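Local coordinates for putative TetR family transcriptional regulator (Streptomyces coelicolor A3, PDB 3BQY), which probably binds regulatory DNA as a TetR-type transcription factor and is likely to act as a repressor, at residues R6-A11 with T51-H56; M57-A62 with G105-R110; E75-L80 with V116-E121; A87-R92 with E146-L151; N138-H143 with A190-G195. All blocks are in the same frame, centred on the assembly; numbering follows the deposited sequence.

Interaction 1. Residues R6-A11 with T51-H56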
# COMPACT_ATOMS: atom_id res chain seq x y z
N ARG A 6 -28.42 -1.41 3.04
CA ARG A 6 -28.53 -1.24 4.49
C ARG A 6 -27.51 -2.12 5.22
O ARG A 6 -26.96 -1.71 6.25
CB ARG A 6 -29.95 -1.57 4.95
CG ARG A 6 -31.01 -0.69 4.32
CD ARG A 6 -32.41 -1.05 4.81
NE ARG A 6 -33.42 -0.17 4.24
CZ ARG A 6 -34.74 -0.35 4.34
NH1 ARG A 6 -35.23 -1.39 5.00
NH2 ARG A 6 -35.57 0.53 3.78
N THR A 7 -27.28 -3.31 4.68
CA THR A 7 -26.26 -4.22 5.19
C THR A 7 -24.88 -3.60 5.03
O THR A 7 -24.08 -3.65 5.96
CB THR A 7 -26.33 -5.57 4.49
OG1 THR A 7 -27.61 -6.14 4.76
CG2 THR A 7 -25.27 -6.52 5.02
N VAL A 8 -24.61 -3.00 3.86
CA VAL A 8 -23.32 -2.34 3.65
C VAL A 8 -23.12 -1.17 4.63
O VAL A 8 -22.04 -0.99 5.19
CB VAL A 8 -23.16 -1.83 2.18
CG1 VAL A 8 -21.90 -0.94 2.06
CG2 VAL A 8 -23.07 -3.03 1.22
N GLN A 9 -24.18 -0.40 4.86
CA GLN A 9 -24.09 0.73 5.78
C GLN A 9 -23.82 0.26 7.22
O GLN A 9 -22.99 0.82 7.91
CB GLN A 9 -25.36 1.59 5.73
CG GLN A 9 -25.22 2.91 6.49
CD GLN A 9 -23.99 3.73 6.06
OE1 GLN A 9 -23.94 4.22 4.93
NE2 GLN A 9 -23.00 3.85 6.95
N THR A 10 -24.54 -0.76 7.65
CA THR A 10 -24.34 -1.34 8.98
C THR A 10 -22.90 -1.86 9.15
O THR A 10 -22.25 -1.61 10.18
CB THR A 10 -25.39 -2.41 9.29
OG1 THR A 10 -26.69 -1.81 9.25
CG2 THR A 10 -25.18 -3.02 10.69
N ALA A 11 -22.39 -2.54 8.12
CA ALA A 11 -21.03 -3.03 8.11
C ALA A 11 -20.00 -1.90 8.21
O ALA A 11 -19.05 -1.99 9.00
CB ALA A 11 -20.79 -3.90 6.87
N THR A 51 -16.04 -6.20 -0.82
CA THR A 51 -15.98 -5.62 -2.16
C THR A 51 -17.06 -4.52 -2.30
O THR A 51 -16.78 -3.42 -2.79
CB THR A 51 -16.08 -6.74 -3.22
OG1 THR A 51 -14.89 -7.55 -3.14
CG2 THR A 51 -16.26 -6.18 -4.63
N ALA A 52 -18.27 -4.82 -1.84
CA ALA A 52 -19.38 -3.85 -1.88
C ALA A 52 -19.11 -2.61 -1.00
O ALA A 52 -19.42 -1.47 -1.41
CB ALA A 52 -20.73 -4.53 -1.51
N MSE A 53 -18.50 -2.83 0.16
CA MSE A 53 -18.06 -1.75 1.04
C MSE A 53 -17.05 -0.84 0.37
O MSE A 53 -17.21 0.39 0.39
CB MSE A 53 -17.50 -2.33 2.34
CG MSE A 53 -18.60 -2.94 3.26
SE MSE A 53 -17.80 -4.12 4.60
CE MSE A 53 -17.05 -2.71 5.71
N ALA A 54 -16.04 -1.44 -0.25
CA ALA A 54 -14.98 -0.69 -0.92
C ALA A 54 -15.59 0.16 -2.06
O ALA A 54 -15.26 1.34 -2.21
CB ALA A 54 -13.94 -1.66 -1.47
N GLU A 55 -16.50 -0.43 -2.82
CA GLU A 55 -17.14 0.25 -3.95
C GLU A 55 -17.98 1.44 -3.44
O GLU A 55 -17.93 2.52 -4.00
CB GLU A 55 -17.93 -0.75 -4.80
CG GLU A 55 -18.92 -0.15 -5.76
CD GLU A 55 -18.27 0.48 -7.00
OE1 GLU A 55 -17.03 0.43 -7.16
OE2 GLU A 55 -19.03 1.04 -7.80
N HIS A 56 -18.71 1.25 -2.33
CA HIS A 56 -19.46 2.33 -1.70
C HIS A 56 -18.58 3.47 -1.14
O HIS A 56 -18.93 4.66 -1.27
CB HIS A 56 -20.36 1.78 -0.60
CG HIS A 56 -21.30 2.81 -0.04
ND1 HIS A 56 -21.08 3.43 1.17
CD2 HIS A 56 -22.43 3.35 -0.55
CE1 HIS A 56 -22.07 4.29 1.40
NE2 HIS A 56 -22.89 4.26 0.37
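Val8, Ala11, Ala52, Met53 and His56 make an apolar helix-helix contact where helix 4-18, the first of the DNA-binding domain, meets helix 46-57, the connecting helix after the predicted helix-turn-helix of residues 24-43. The two short helical segments cross nearly at right angles, -84°, with their axes 9.8 Å apart, so the touching surface is confined to about one turn of each. Val8 is the centre of it and divides its two methyls between separate partners. CG1, placed opposite the backbone N (chi1 171°), lies 4.0 Å from Met53 CG and also meets CB of His56. CG2 sits beside the backbone N and packs 3.9 Å from Ala52 CB. Met53, a selenomethionine in this crystal, runs past Val8 in the opposite direction; its first two torsions carry SE to 3.8 Å from Ala11 CB, and the bend at chi3 sets CE near the Ala11 carbonyl. Gln9 bends at chi2 and brings OE1 to 4.0 Å from His56 CE1, a van der Waals approach in which the amide and imidazole planes stand 78° apart. Thr7 and Thr10, on the same helix, pack on Leu28 and Met32 of helix 25-32, while Val8 also touches Phe43. Met53 reaches Leu12 and Leu15 of helix 4-18 and Leu23 of the following loop. Helix 4-18 thus lies between helix 25-32 of the three-helix DNA-binding unit and helix 46-57, which leads on to the C-terminal domain.

Interaction 2. Residues M57-A62 with G105-R110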
# COMPACT_ATOMS: atom_id res chain seq x y z
N MSE A 57 -17.45 3.12 -0.52
CA MSE A 57 -16.54 4.11 0.06
C MSE A 57 -16.07 5.11 -0.98
O MSE A 57 -15.88 6.28 -0.65
CB MSE A 57 -15.27 3.43 0.65
CG MSE A 57 -15.54 2.64 1.88
SE MSE A 57 -13.80 1.84 2.40
CE MSE A 57 -14.52 0.72 3.78
N VAL A 58 -15.89 4.66 -2.22
CA VAL A 58 -15.35 5.54 -3.27
C VAL A 58 -16.40 6.21 -4.15
O VAL A 58 -16.07 6.79 -5.19
CB VAL A 58 -14.22 4.84 -4.11
CG1 VAL A 58 -13.04 4.48 -3.17
CG2 VAL A 58 -14.73 3.53 -4.77
N ASP A 59 -17.67 6.10 -3.76
CA ASP A 59 -18.76 6.80 -4.42
C ASP A 59 -18.40 8.29 -4.56
O ASP A 59 -17.99 8.93 -3.59
CB ASP A 59 -20.03 6.67 -3.58
CG ASP A 59 -21.20 7.38 -4.20
OD1 ASP A 59 -21.52 7.12 -5.39
OD2 ASP A 59 -21.80 8.21 -3.49
N GLY A 60 -18.51 8.84 -5.75
CA GLY A 60 -18.22 10.26 -5.87
C GLY A 60 -16.77 10.68 -6.00
O GLY A 60 -16.51 11.83 -6.35
N VAL A 61 -15.82 9.77 -5.74
CA VAL A 61 -14.40 10.10 -5.91
C VAL A 61 -14.08 10.63 -7.31
O VAL A 61 -13.38 11.63 -7.43
CB VAL A 61 -13.50 8.95 -5.49
CG1 VAL A 61 -12.04 9.20 -5.82
CG2 VAL A 61 -13.65 8.70 -3.95
N ALA A 62 -14.62 9.99 -8.35
CA ALA A 62 -14.30 10.37 -9.74
C ALA A 62 -14.74 11.81 -10.04
O ALA A 62 -14.17 12.47 -10.91
CB ALA A 62 -14.99 9.41 -10.71
N GLY A 105 -15.61 -2.31 -9.23
CA GLY A 105 -16.95 -1.80 -9.54
C GLY A 105 -16.92 -0.49 -10.31
O GLY A 105 -15.84 0.10 -10.55
N PRO A 106 -18.11 -0.01 -10.68
CA PRO A 106 -18.33 1.22 -11.44
C PRO A 106 -17.69 2.46 -10.81
O PRO A 106 -17.16 3.29 -11.54
CB PRO A 106 -19.86 1.38 -11.45
CG PRO A 106 -20.39 0.03 -11.19
CD PRO A 106 -19.37 -0.72 -10.38
N ASN A 107 -17.76 2.61 -9.48
CA ASN A 107 -17.16 3.76 -8.82
C ASN A 107 -15.66 3.81 -9.00
O ASN A 107 -15.08 4.88 -9.22
CB ASN A 107 -17.53 3.84 -7.32
CG ASN A 107 -18.99 4.17 -7.10
OD1 ASN A 107 -19.65 4.72 -7.99
ND2 ASN A 107 -19.52 3.81 -5.94
N THR A 108 -15.01 2.65 -8.90
CA THR A 108 -13.57 2.55 -9.06
C THR A 108 -13.23 2.71 -10.53
O THR A 108 -12.29 3.41 -10.86
CB THR A 108 -13.01 1.20 -8.53
OG1 THR A 108 -13.23 1.15 -7.12
CG2 THR A 108 -11.51 1.10 -8.75
N LEU A 109 -13.99 2.06 -11.39
CA LEU A 109 -13.77 2.22 -12.84
C LEU A 109 -13.90 3.70 -13.27
O LEU A 109 -13.10 4.18 -14.08
CB LEU A 109 -14.73 1.35 -13.64
CG LEU A 109 -14.57 -0.18 -13.52
CD1 LEU A 109 -15.72 -0.88 -14.22
CD2 LEU A 109 -13.25 -0.63 -14.12
N ARG A 110 -14.90 4.41 -12.76
CA ARG A 110 -15.07 5.83 -13.11
C ARG A 110 -13.87 6.65 -12.65
O ARG A 110 -13.40 7.55 -13.37
CB ARG A 110 -16.36 6.43 -12.54
CG ARG A 110 -17.39 6.76 -13.60
CD ARG A 110 -18.73 7.30 -13.02
NE ARG A 110 -19.14 6.66 -11.76
CZ ARG A 110 -19.95 5.60 -11.66
NH1 ARG A 110 -20.50 5.03 -12.74
NH2 ARG A 110 -20.26 5.14 -10.48
O HOH W 1 -15.84 7.26 -8.01
O HOH W 2 -20.06 7.68 -7.80
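Asn107, in the first turn of helix 106-121, meets the type II beta turn Val58-Val61 that follows helix 46-57. Its CB rests 3.8 Å from Val58 CG2, and the amide reaches over the turn until ND2 is 3.4 Å from Asp59 CA. Water bridges the polar groups: one molecule donates to Asp59 OD1 and Asn107 OD1 and accepts from Gly60 N, while a second donates to Val58 O and Asn107 O and accepts from Ala62 N. An alanine here would remove the amide, and would probably leave the first water short of one acceptor and the Asp59 backbone without its cover. One residue on, Thr108 places OG1 3.7 Å from Val58 CG2, the same methyl that touches Asn107. Arg110 ends the segment: its CB lies 3.8 Å from Ala62 CB. In the conformer given, its guanidinium has Pro106 O over one face and Asn107 OD1 at its edge, the latter through a weak and doubtful bond from NH2. Tyr173 of the second subunit packs on Pro106 and Arg110. The arrangement is a water-bridged contact between the turn after the connecting helix and the first turn of helix 106-121 in the C-terminal domain of the TetR fold.

Interaction 3. Residues E75-L80 with V116-E121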
# COMPACT_ATOMS: atom_id res chain seq x y z
N GLU A 75 -3.46 19.79 -11.19
CA GLU A 75 -4.42 20.08 -10.12
C GLU A 75 -5.59 19.09 -10.14
O GLU A 75 -6.02 18.60 -9.10
CB GLU A 75 -4.97 21.51 -10.19
CG GLU A 75 -5.74 21.92 -8.92
CD GLU A 75 -4.96 21.60 -7.65
OE1 GLU A 75 -3.79 22.03 -7.57
OE2 GLU A 75 -5.48 20.87 -6.77
N ARG A 76 -6.11 18.77 -11.32
CA ARG A 76 -7.24 17.82 -11.35
C ARG A 76 -6.80 16.40 -10.94
O ARG A 76 -7.53 15.67 -10.27
CB ARG A 76 -7.91 17.82 -12.74
CG ARG A 76 -8.52 19.21 -13.04
CD ARG A 76 -9.03 19.25 -14.48
NE ARG A 76 -10.21 18.39 -14.64
CZ ARG A 76 -10.50 17.66 -15.72
NH1 ARG A 76 -9.67 17.58 -16.75
NH2 ARG A 76 -11.63 16.95 -15.75
N THR A 77 -5.61 16.01 -11.37
CA THR A 77 -5.06 14.72 -10.99
C THR A 77 -4.86 14.69 -9.47
O THR A 77 -5.20 13.69 -8.81
CB THR A 77 -3.74 14.45 -11.71
OG1 THR A 77 -3.96 14.41 -13.13
CG2 THR A 77 -3.15 13.08 -11.25
N ALA A 78 -4.32 15.77 -8.92
CA ALA A 78 -4.12 15.87 -7.46
C ALA A 78 -5.47 15.77 -6.73
O ALA A 78 -5.55 15.13 -5.69
CB ALA A 78 -3.42 17.20 -7.09
N ARG A 79 -6.52 16.43 -7.23
CA ARG A 79 -7.84 16.37 -6.56
C ARG A 79 -8.39 14.95 -6.52
O ARG A 79 -8.98 14.54 -5.54
CB ARG A 79 -8.87 17.31 -7.21
CG ARG A 79 -8.62 18.78 -6.87
CD ARG A 79 -9.92 19.59 -6.95
NE ARG A 79 -10.50 19.48 -8.29
CZ ARG A 79 -10.27 20.31 -9.29
NH1 ARG A 79 -9.46 21.35 -9.13
NH2 ARG A 79 -10.84 20.09 -10.47
N LEU A 80 -8.20 14.20 -7.60
CA LEU A 80 -8.61 12.79 -7.65
C LEU A 80 -7.88 11.95 -6.60
O LEU A 80 -8.51 11.13 -5.92
CB LEU A 80 -8.37 12.20 -9.03
CG LEU A 80 -9.38 12.60 -10.12
CD1 LEU A 80 -8.75 12.23 -11.45
CD2 LEU A 80 -10.73 11.85 -9.93
N VAL A 116 -7.03 8.54 -15.93
CA VAL A 116 -6.34 8.31 -17.21
C VAL A 116 -6.77 9.36 -18.26
O VAL A 116 -5.93 9.88 -19.02
CB VAL A 116 -6.60 6.85 -17.73
CG1 VAL A 116 -5.99 6.65 -19.14
CG2 VAL A 116 -6.03 5.79 -16.73
N GLY A 117 -8.08 9.67 -18.30
CA GLY A 117 -8.62 10.68 -19.22
C GLY A 117 -8.03 12.07 -19.02
O GLY A 117 -7.70 12.78 -19.97
N VAL A 118 -7.90 12.47 -17.77
CA VAL A 118 -7.29 13.79 -17.48
C VAL A 118 -5.89 13.88 -18.11
O VAL A 118 -5.56 14.87 -18.76
CB VAL A 118 -7.21 14.01 -15.95
CG1 VAL A 118 -6.27 15.18 -15.59
CG2 VAL A 118 -8.64 14.28 -15.41
N LEU A 119 -5.09 12.84 -17.92
CA LEU A 119 -3.71 12.81 -18.47
C LEU A 119 -3.70 12.71 -19.98
O LEU A 119 -2.98 13.48 -20.65
CB LEU A 119 -2.92 11.64 -17.84
CG LEU A 119 -2.83 11.83 -16.31
CD1 LEU A 119 -2.08 10.61 -15.68
CD2 LEU A 119 -2.10 13.15 -15.92
N ARG A 120 -4.47 11.79 -20.56
CA ARG A 120 -4.50 11.70 -22.03
C ARG A 120 -4.91 13.04 -22.67
O ARG A 120 -4.33 13.48 -23.65
CB ARG A 120 -5.42 10.56 -22.49
CG ARG A 120 -4.88 9.15 -22.13
CD ARG A 120 -5.84 8.05 -22.63
NE ARG A 120 -5.62 7.74 -24.06
CZ ARG A 120 -6.59 7.64 -24.98
NH1 ARG A 120 -7.87 7.82 -24.66
NH2 ARG A 120 -6.27 7.32 -26.24
N GLU A 121 -5.95 13.67 -22.11
CA GLU A 121 -6.47 14.94 -22.66
C GLU A 121 -5.51 16.10 -22.46
O GLU A 121 -5.65 17.13 -23.13
CB GLU A 121 -7.84 15.26 -22.05
CG GLU A 121 -8.86 14.22 -22.57
CD GLU A 121 -10.21 14.28 -21.89
OE1 GLU A 121 -10.45 15.22 -21.10
OE2 GLU A 121 -11.02 13.36 -22.14
O HOH W 3 -11.12 15.17 -18.27
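Arg76 and Thr77 lead the approach of helix 73-89 to Val118 on helix 106-121, an antiparallel helix pair in the all-helical C-terminal domain of the TetR fold. The axes of the two segments are 9.8 Å apart and run at 170°, with Thr77 and Val118 as the nearest backbone positions. Arg76 comes first. Its chain turns at chi3 (70°) and lays one face of the guanidinium over Val118 CG2, the methyl standing 3.6 Å above the plane and displaced toward the rim, near NH1. Bonds from NE to Ala65 O and from NH2 to Gly66 O, in the loop before the helix, fix its rotation. Thr77 follows, with OG1 as its touching atom, 3.5 Å from Val118 CG1 and 3.6 Å from Leu119 CD2; this hydroxyl is satisfied by Trp73 O one turn earlier in its own helix. Leu80 closes the series with a looser apolar contact, CD1 to Val118 CG2 at 4.5 Å. Val118 thus splits its methyls, CG1 toward the threonine and CG2 toward the arginine and leucine. Leu119 also packs on Ala129 and Ala132 of helix 126-151, and Glu121 makes a weak hydrogen bond to His175 of the second subunit. At the edge of the Arg76 guanidinium lies a water that accepts from NH2 at 3.1 Å and donates to Glu121 OE1 at 2.9 Å.

Interaction 4. Residues A87-R92 with E146-L151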
# COMPACT_ATOMS: atom_id res chain seq x y z
N ALA A 87 -11.61 9.46 0.97
CA ALA A 87 -12.67 8.46 1.00
C ALA A 87 -12.22 7.25 1.83
O ALA A 87 -13.02 6.67 2.54
CB ALA A 87 -13.05 8.02 -0.40
N LEU A 88 -10.93 6.89 1.76
CA LEU A 88 -10.45 5.75 2.54
C LEU A 88 -10.25 6.12 4.01
O LEU A 88 -10.47 5.28 4.89
CB LEU A 88 -9.14 5.22 1.96
CG LEU A 88 -9.22 4.80 0.49
CD1 LEU A 88 -7.84 4.25 0.06
CD2 LEU A 88 -10.37 3.79 0.23
N LEU A 89 -9.79 7.35 4.28
CA LEU A 89 -9.62 7.83 5.66
C LEU A 89 -10.94 8.01 6.41
O LEU A 89 -10.96 8.04 7.64
CB LEU A 89 -8.86 9.18 5.68
CG LEU A 89 -7.35 9.12 5.35
CD1 LEU A 89 -6.82 10.54 5.34
CD2 LEU A 89 -6.58 8.24 6.34
N ALA A 90 -12.04 8.12 5.66
CA ALA A 90 -13.38 8.34 6.25
C ALA A 90 -13.86 7.11 7.01
O ALA A 90 -14.82 7.20 7.77
CB ALA A 90 -14.38 8.74 5.18
N HIS A 91 -13.20 5.98 6.82
CA HIS A 91 -13.57 4.71 7.50
C HIS A 91 -12.36 4.09 8.13
O HIS A 91 -11.29 4.01 7.51
CB HIS A 91 -14.17 3.74 6.47
CG HIS A 91 -15.29 4.34 5.68
ND1 HIS A 91 -16.59 4.34 6.12
CD2 HIS A 91 -15.29 5.03 4.52
CE1 HIS A 91 -17.35 4.97 5.26
NE2 HIS A 91 -16.59 5.40 4.27
N ARG A 92 -12.52 3.63 9.37
CA ARG A 92 -11.48 2.90 10.06
C ARG A 92 -11.06 1.69 9.22
O ARG A 92 -11.92 0.96 8.73
CB ARG A 92 -12.04 2.42 11.40
CG ARG A 92 -11.00 1.81 12.29
CD ARG A 92 -11.66 1.50 13.63
NE ARG A 92 -10.78 0.67 14.42
CZ ARG A 92 -11.00 0.33 15.69
NH1 ARG A 92 -12.08 0.77 16.33
NH2 ARG A 92 -10.13 -0.43 16.32
N GLU A 146 -0.58 2.93 5.49
CA GLU A 146 0.41 3.19 6.54
C GLU A 146 -0.02 4.30 7.51
O GLU A 146 0.24 4.21 8.71
CB GLU A 146 1.79 3.42 5.95
CG GLU A 146 2.26 2.21 5.05
CD GLU A 146 2.54 0.87 5.82
OE1 GLU A 146 1.92 0.58 6.88
OE2 GLU A 146 3.40 0.10 5.33
N GLU A 147 -0.72 5.31 7.00
CA GLU A 147 -1.30 6.34 7.87
C GLU A 147 -2.31 5.72 8.84
O GLU A 147 -2.29 5.99 10.06
CB GLU A 147 -1.98 7.45 7.05
CG GLU A 147 -2.80 8.41 7.93
CD GLU A 147 -3.31 9.65 7.19
OE1 GLU A 147 -3.00 9.84 6.00
OE2 GLU A 147 -4.01 10.44 7.84
N GLN A 148 -3.19 4.85 8.31
CA GLN A 148 -4.19 4.21 9.17
C GLN A 148 -3.59 3.21 10.17
O GLN A 148 -4.06 3.11 11.32
CB GLN A 148 -5.33 3.60 8.35
CG GLN A 148 -6.20 4.72 7.76
CD GLN A 148 -7.33 4.23 6.92
OE1 GLN A 148 -7.15 3.35 6.08
NE2 GLN A 148 -8.51 4.83 7.10
N ALA A 149 -2.56 2.50 9.76
CA ALA A 149 -1.83 1.60 10.66
C ALA A 149 -1.27 2.36 11.87
O ALA A 149 -1.27 1.84 13.00
CB ALA A 149 -0.72 0.88 9.93
N ALA A 150 -0.78 3.58 11.62
CA ALA A 150 -0.18 4.43 12.65
C ALA A 150 -1.21 4.98 13.62
O ALA A 150 -0.90 5.16 14.80
CB ALA A 150 0.58 5.57 12.02
N LEU A 151 -2.42 5.23 13.13
CA LEU A 151 -3.49 5.81 13.94
C LEU A 151 -4.29 4.76 14.71
O LEU A 151 -5.10 5.10 15.56
CB LEU A 151 -4.43 6.66 13.08
CG LEU A 151 -3.82 7.87 12.36
CD1 LEU A 151 -4.68 8.28 11.15
CD2 LEU A 151 -3.61 9.05 13.31
O HOH W 4 -8.92 6.97 9.13
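Leu89 and Gln148 are the nearest backbone positions, their CA atoms 7.4 Å apart, where helix 73-89 runs into loop against residues 146-151 of helix 126-151. Gln148 stretches its chain straight beyond CG (chi2 179°) and delivers its amide to the carbonyls of Leu88 and His91, where the helix gives way to loop. The two N-H groups of NE2 are shared among three acceptors: Leu88 O at 3.0 Å, with the donor above the carbonyl plane and an N-H...O angle of 141°; His91 O at 2.9 Å, a weak bond bent to 121°; and a water that donates in turn to Leu89 O. In the C-terminal domain of the TetR fold, this joins the end of helix 73-89 to a long helix, and the other amide atom, OE1, takes the N-H of Ala95 at the start of helix 94-99. A leucine in its place would remove the amide, and is likely to leave the Leu88 and His91 carbonyls without this donor and Ala95 N without its acceptor. Beside the amide's own chain, Leu89 CD2 packs 3.8 Å from Gln148 CG. Both methyls of Leu89 also lie against the Glu147 carboxylate, CD2 being 3.7 Å from Glu147 CD, while OE1 of that carboxylate forms a salt bridge with Arg85.

Interaction 5. Residues N138-H143 with A190-G195. With PO4 (phosphate ion), chain C.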
# COMPACT_ATOMS: atom_id res chain seq x y z
N ASN A 138 -1.43 3.44 -6.48
CA ASN A 138 -0.66 2.60 -5.57
C ASN A 138 0.06 3.41 -4.51
O ASN A 138 0.14 3.00 -3.35
CB ASN A 138 0.31 1.70 -6.32
CG ASN A 138 -0.42 0.59 -7.09
OD1 ASN A 138 -1.58 0.27 -6.78
ND2 ASN A 138 0.23 0.03 -8.09
N PHE A 139 0.56 4.58 -4.88
CA PHE A 139 1.12 5.46 -3.83
C PHE A 139 0.01 5.89 -2.83
O PHE A 139 0.21 5.87 -1.61
CB PHE A 139 1.74 6.72 -4.44
CG PHE A 139 1.97 7.79 -3.41
CD1 PHE A 139 2.96 7.62 -2.42
CD2 PHE A 139 1.15 8.93 -3.37
CE1 PHE A 139 3.14 8.58 -1.41
CE2 PHE A 139 1.34 9.91 -2.38
CZ PHE A 139 2.32 9.73 -1.39
N THR A 140 -1.14 6.30 -3.35
CA THR A 140 -2.21 6.76 -2.47
C THR A 140 -2.65 5.65 -1.50
O THR A 140 -2.83 5.91 -0.31
CB THR A 140 -3.43 7.26 -3.28
OG1 THR A 140 -3.00 8.34 -4.13
CG2 THR A 140 -4.55 7.76 -2.34
N VAL A 141 -2.86 4.44 -2.02
CA VAL A 141 -3.25 3.31 -1.18
C VAL A 141 -2.15 2.97 -0.16
O VAL A 141 -2.44 2.81 1.02
CB VAL A 141 -3.63 2.07 -2.04
CG1 VAL A 141 -3.78 0.80 -1.15
CG2 VAL A 141 -4.92 2.34 -2.84
N GLY A 142 -0.90 2.85 -0.61
CA GLY A 142 0.22 2.55 0.29
C GLY A 142 0.34 3.59 1.39
O GLY A 142 0.50 3.27 2.57
N HIS A 143 0.24 4.87 1.00
CA HIS A 143 0.33 5.95 1.99
C HIS A 143 -0.81 5.87 3.02
O HIS A 143 -0.59 6.01 4.24
CB HIS A 143 0.23 7.33 1.30
CG HIS A 143 -0.09 8.42 2.28
ND1 HIS A 143 0.89 9.13 2.94
CD2 HIS A 143 -1.28 8.86 2.76
CE1 HIS A 143 0.32 9.98 3.78
NE2 HIS A 143 -1.00 9.84 3.70
N ALA A 190 0.55 16.60 4.98
CA ALA A 190 1.78 17.16 4.40
C ALA A 190 2.65 16.09 3.71
O ALA A 190 3.16 16.33 2.61
CB ALA A 190 2.61 17.92 5.47
N HIS A 191 2.79 14.92 4.34
CA HIS A 191 3.54 13.82 3.72
C HIS A 191 2.89 13.39 2.39
O HIS A 191 3.56 13.22 1.38
CB HIS A 191 3.64 12.62 4.67
CG HIS A 191 4.49 12.90 5.87
ND1 HIS A 191 4.57 12.04 6.94
CD2 HIS A 191 5.25 13.97 6.19
CE1 HIS A 191 5.39 12.54 7.85
NE2 HIS A 191 5.80 13.72 7.42
N PHE A 192 1.57 13.26 2.41
CA PHE A 192 0.82 12.88 1.23
C PHE A 192 1.01 13.89 0.10
O PHE A 192 1.29 13.52 -1.05
CB PHE A 192 -0.67 12.73 1.55
CG PHE A 192 -1.49 12.36 0.34
CD1 PHE A 192 -1.35 11.10 -0.26
CD2 PHE A 192 -2.39 13.27 -0.21
CE1 PHE A 192 -2.12 10.75 -1.39
CE2 PHE A 192 -3.15 12.93 -1.33
CZ PHE A 192 -3.02 11.69 -1.92
N GLU A 193 0.84 15.17 0.42
CA GLU A 193 1.00 16.22 -0.57
C GLU A 193 2.41 16.22 -1.18
O GLU A 193 2.57 16.47 -2.38
CB GLU A 193 0.66 17.59 0.05
CG GLU A 193 -0.84 17.79 0.36
CD GLU A 193 -1.74 17.67 -0.90
OE1 GLU A 193 -1.33 18.12 -1.99
OE2 GLU A 193 -2.86 17.13 -0.78
N PHE A 194 3.43 15.94 -0.36
CA PHE A 194 4.80 15.90 -0.83
C PHE A 194 4.97 14.78 -1.86
O PHE A 194 5.58 14.98 -2.91
CB PHE A 194 5.77 15.71 0.34
CG PHE A 194 7.21 15.68 -0.08
CD1 PHE A 194 7.92 16.87 -0.26
CD2 PHE A 194 7.84 14.46 -0.33
CE1 PHE A 194 9.28 16.83 -0.64
CE2 PHE A 194 9.18 14.42 -0.70
CZ PHE A 194 9.90 15.60 -0.86
N GLY A 195 4.47 13.59 -1.53
CA GLY A 195 4.59 12.44 -2.44
C GLY A 195 3.83 12.67 -3.73
O GLY A 195 4.31 12.35 -4.81
P PO4 C . 6.42 17.30 7.76
O1 PO4 C . 5.35 18.26 8.22
O2 PO4 C . 5.83 16.41 6.68
O3 PO4 C . 7.60 18.05 7.18
O4 PO4 C . 6.86 16.46 8.91
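Helix 126-151 and helix 188-206 run antiparallel, the segment axes 10.9 Å apart and at 161°, where Phe139, His143 and Phe192 interlock. They form an aromatic cluster in the helical C-terminal domain of this TetR-type protein. The Phe139 and Phe192 rings are nearly parallel (8° between planes) but slid apart, centroids 5.7 Å from each other, so contact is made near the rims, Phe139 CE2 to Phe192 CD1 at 3.6 Å. His143 chi1 (163°) sends its ring toward the other helix, and a nearly perpendicular chi2 turns one face to Phe192 CB, a CH-pi contact 3.8 Å from the centroid. Thr140 OG1 approaches the Phe192 ring at its edge, in plane, while its hydroxyl bonds to Val136 O. Phe139 CZ is 3.7 Å from Gly195 CA, and a CB on Gly195 would clash with Phe139 CZ. Arg82 and Arg85 of helix 73-89 also pack on Phe192. His191 brings only CB to the His143 edge and sends its ring away to a phosphate, probably from the crystallisation liquor, which Arg131 of the second subunit also binds. The ion's detailed placement is doubtful; His191 NE2 donates weakly to phosphate O4 at 3.3 Å.

Interaction 1 involves helix 46-57, and interaction 2, just after that helix, joins it to helix 106-121: Glu55 OE2 of the first is 2.6 Å from Asn107 N of the second, a probable hydrogen bond. Interaction 2 in turn touches interaction 3, Ala62 O to Leu80 CD2 at 3.6 Å, and interaction 4, Met57 CG to His91 CD2 at 3.6 Å. Interactions 3 and 4 share helix 73-89, with centres about 24 Å apart; interactions 4 and 5 share helix 126-151, centres about 12 Å apart. Interaction 5, beside which the phosphate lies at His191, is about 25 Å from interaction 1, centre to centre. Interactions 2, 3 and 5 touch the second subunit, and Glu146 of interaction 4 packs on its Asn138.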